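PDB 3GJY: spermidine synthase from Corynebacterium glutamicum ATCC 13032, which probably catalyses the transfer of an aminopropyl group from decarboxylated S-adenosylmethionine to putrescine, yielding the polyamine spermidine. Local coordinates for residues Q175-T179 with V180-E184. Residues are numbered along the deposited sequence; the frame is centred on the assembly and turned at random.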
ATOM      1  N   GLN A 175      -1.664  -8.292  13.162  1.00 19.74           N
ATOM      2  CA  GLN A 175      -0.351  -8.302  13.756  1.00 18.95           C
ATOM      3  C   GLN A 175       0.665  -9.012  12.873  1.00 17.09           C
ATOM      4  O   GLN A 175       1.834  -8.559  12.787  1.00 16.98           O
ATOM      5  CB  GLN A 175      -0.438  -8.950  15.151  1.00 19.58           C
ATOM      6  CG  GLN A 175       0.788  -8.692  16.008  1.00 24.01           C
ATOM      7  CD  GLN A 175       1.789  -9.790  15.878  1.00 25.42           C
ATOM      8  OE1 GLN A 175       1.606 -10.698  15.069  1.00 26.79           O
ATOM      9  NE2 GLN A 175       2.879  -9.715  16.652  1.00 26.63           N
ATOM     10  N   ASN A 176       0.235 -10.047  12.157  1.00 16.90           N
ATOM     11  CA  ASN A 176       1.168 -10.813  11.336  1.00 17.34           C
ATOM     12  C   ASN A 176       1.693 -10.127  10.086  1.00 15.47           C
ATOM     13  O   ASN A 176       2.580 -10.644   9.426  1.00 15.90           O
ATOM     14  CB  ASN A 176       0.702 -12.246  11.056  1.00 19.90           C
ATOM     15  CG  ASN A 176      -0.543 -12.323  10.249  1.00 22.86           C
ATOM     16  OD1 ASN A 176      -1.195 -11.324   9.958  1.00 28.20           O
ATOM     17  ND2 ASN A 176      -0.933 -13.568   9.923  1.00 27.43           N
ATOM     18  N   PHE A 177       1.177  -8.931   9.817  1.00 14.76           N
ATOM     19  CA  PHE A 177       1.705  -8.079   8.766  1.00 14.58           C
ATOM     20  C   PHE A 177       2.613  -6.993   9.316  1.00 14.65           C
ATOM     21  O   PHE A 177       3.029  -6.113   8.560  1.00 15.30           O
ATOM     22  CB  PHE A 177       0.550  -7.433   7.996  1.00 14.31           C
ATOM     23  CG  PHE A 177      -0.187  -8.392   7.138  1.00 13.87           C
ATOM     24  CD1 PHE A 177       0.382  -8.893   5.985  1.00 13.85           C
ATOM     25  CD2 PHE A 177      -1.463  -8.838   7.516  1.00 15.45           C
ATOM     26  CE1 PHE A 177      -0.330  -9.801   5.178  1.00 17.23           C
ATOM     27  CE2 PHE A 177      -2.160  -9.749   6.713  1.00 18.77           C
ATOM     28  CZ  PHE A 177      -1.591 -10.223   5.551  1.00 18.92           C
ATOM     29  N   THR A 178       2.937  -7.044  10.610  1.00 13.80           N
ATOM     30  CA  THR A 178       3.691  -5.950  11.233  1.00 14.84           C
ATOM     31  C   THR A 178       4.981  -6.372  11.925  1.00 13.71           C
ATOM     32  O   THR A 178       5.611  -5.556  12.606  1.00 15.06           O
ATOM     33  CB  THR A 178       2.823  -5.176  12.252  1.00 15.53           C
ATOM     34  OG1 THR A 178       2.643  -5.983  13.412  1.00 16.55           O
ATOM     35  CG2 THR A 178       1.479  -4.810  11.631  1.00 17.47           C
ATOM     36  N   THR A 179       5.358  -7.633  11.757  1.00 13.37           N
ATOM     37  CA  THR A 179       6.453  -8.195  12.532  1.00 13.05           C
ATOM     38  C   THR A 179       7.748  -8.226  11.743  1.00 12.52           C
ATOM     39  O   THR A 179       7.775  -8.209  10.493  1.00 12.63           O
ATOM     40  CB  THR A 179       6.157  -9.645  12.946  1.00 12.65           C
ATOM     41  OG1 THR A 179       5.961 -10.423  11.755  1.00 13.64           O
ATOM     42  CG2 THR A 179       4.930  -9.716  13.806  1.00 14.68           C
ATOM     43  N   VAL A 180       8.836  -8.352  12.496  1.00 12.89           N
ATOM     44  CA  VAL A 180      10.166  -8.503  11.907  1.00 12.93           C
ATOM     45  C   VAL A 180      10.185  -9.696  10.945  1.00 13.62           C
ATOM     46  O   VAL A 180      10.742  -9.607   9.846  1.00 12.79           O
ATOM     47  CB  VAL A 180      11.199  -8.676  13.018  1.00 13.00           C
ATOM     48  CG1 VAL A 180      12.551  -9.197  12.440  1.00 13.65           C
ATOM     49  CG2 VAL A 180      11.364  -7.341  13.815  1.00 13.86           C
ATOM     50  N   GLU A 181       9.517 -10.782  11.316  1.00 14.08           N
ATOM     51  CA  GLU A 181       9.512 -11.962  10.450  1.00 13.27           C
ATOM     52  C   GLU A 181       8.832 -11.666   9.115  1.00 12.25           C
ATOM     53  O   GLU A 181       9.329 -12.074   8.061  1.00 12.59           O
ATOM     54  CB  GLU A 181       8.824 -13.151  11.152  1.00 13.40           C
ATOM     55  CG  GLU A 181       9.637 -13.737  12.333  1.00 15.91           C
ATOM     56  CD  GLU A 181       9.520 -12.916  13.600  1.00 15.89           C
ATOM     57  OE1 GLU A 181       8.622 -12.042  13.711  1.00 15.32           O
ATOM     58  OE2 GLU A 181      10.355 -13.165  14.513  1.00 21.63           O
ATOM     59  N   PHE A 182       7.719 -10.929   9.153  1.00 11.61           N
ATOM     60  CA  PHE A 182       7.062 -10.521   7.911  1.00 12.06           C
ATOM     61  C   PHE A 182       7.981  -9.654   7.062  1.00 12.01           C
ATOM     62  O   PHE A 182       8.127  -9.917   5.874  1.00 11.71           O
ATOM     63  CB  PHE A 182       5.758  -9.784   8.202  1.00 12.51           C
ATOM     64  CG  PHE A 182       5.128  -9.169   6.982  1.00 11.36           C
ATOM     65  CD1 PHE A 182       4.560  -9.966   5.983  1.00 14.39           C
ATOM     66  CD2 PHE A 182       5.111  -7.781   6.827  1.00 12.30           C
ATOM     67  CE1 PHE A 182       3.978  -9.365   4.853  1.00 13.63           C
ATOM     68  CE2 PHE A 182       4.528  -7.198   5.722  1.00 13.34           C
ATOM     69  CZ  PHE A 182       3.977  -7.974   4.733  1.00 12.85           C
ATOM     70  N   PHE A 183       8.633  -8.683   7.689  1.00 11.48           N
ATOM     71  CA  PHE A 183       9.532  -7.787   6.950  1.00 10.94           C
ATOM     72  C   PHE A 183      10.714  -8.558   6.360  1.00 11.22           C
ATOM     73  O   PHE A 183      11.144  -8.268   5.246  1.00 11.85           O
ATOM     74  CB  PHE A 183      10.027  -6.617   7.811  1.00 11.00           C
ATOM     75  CG  PHE A 183       8.898  -5.767   8.345  1.00 11.45           C
ATOM     76  CD1 PHE A 183       7.837  -5.379   7.519  1.00 12.40           C
ATOM     77  CD2 PHE A 183       8.887  -5.380   9.692  1.00 12.84           C
ATOM     78  CE1 PHE A 183       6.777  -4.619   8.047  1.00 12.44           C
ATOM     79  CE2 PHE A 183       7.855  -4.618  10.214  1.00 13.28           C
ATOM     80  CZ  PHE A 183       6.796  -4.255   9.400  1.00 12.89           C
ATOM     81  N   GLU A 184      11.193  -9.585   7.085  1.00 10.44           N
ATOM     82  CA  GLU A 184      12.296 -10.411   6.575  1.00 11.85           C
ATOM     83  C   GLU A 184      11.874 -11.186   5.326  1.00 11.37           C
ATOM     84  O   GLU A 184      12.683 -11.331   4.378  1.00 11.83           O
ATOM     85  CB  GLU A 184      12.822 -11.419   7.625  1.00 12.11           C
ATOM     86  CG  GLU A 184      13.614 -10.764   8.787  1.00 12.48           C
ATOM     87  CD  GLU A 184      15.085 -10.366   8.454  1.00 16.34           C
ATOM     88  OE1 GLU A 184      15.491 -10.296   7.260  1.00 19.51           O
ATOM     89  OE2 GLU A 184      15.835 -10.088   9.427  1.00 19.40           O
TER
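Phe182 lays one face of its ring over the backbone of Phe177, whose CA sits 4.1 Å from the ring centroid in a CH-pi contact, while the Phe177 ring turns an edge to that face. The pair is T-shaped, with planes at 82° and Phe177 CD1 3.8 Å from Phe182 CE1. Phe182 reaches back from the first turn of helix 180-189 over the 3-10 segment 175-177, its CG turned opposite the backbone N (chi1 172°), and Arg149 and Ala152 of helix 148-153 pack against it.

Thr179 is the N-cap. Its OG1, held between backbone N and carbonyl carbon at chi1 59°, accepts from Phe182 N at 3.2 Å and is also hydrogen-bonded to Asp291. Its carbonyl O starts the helical ladder, taking Phe183 N at 3.0 Å, and also lies 3.1 Å above the plane of the Phe183 ring, near the rim. Glu181 bends at chi2 to bring OE1 within 3.5 Å of Thr179 CB, yet that carboxylate is bound by Asp291 N and His290. One buried threonine thus caps the start of the helix, its OG1 accepting from the amide of Phe182, and the carboxylates of Glu181 and Asp291 beside this N-terminus would probably be stabilised by the helix dipole.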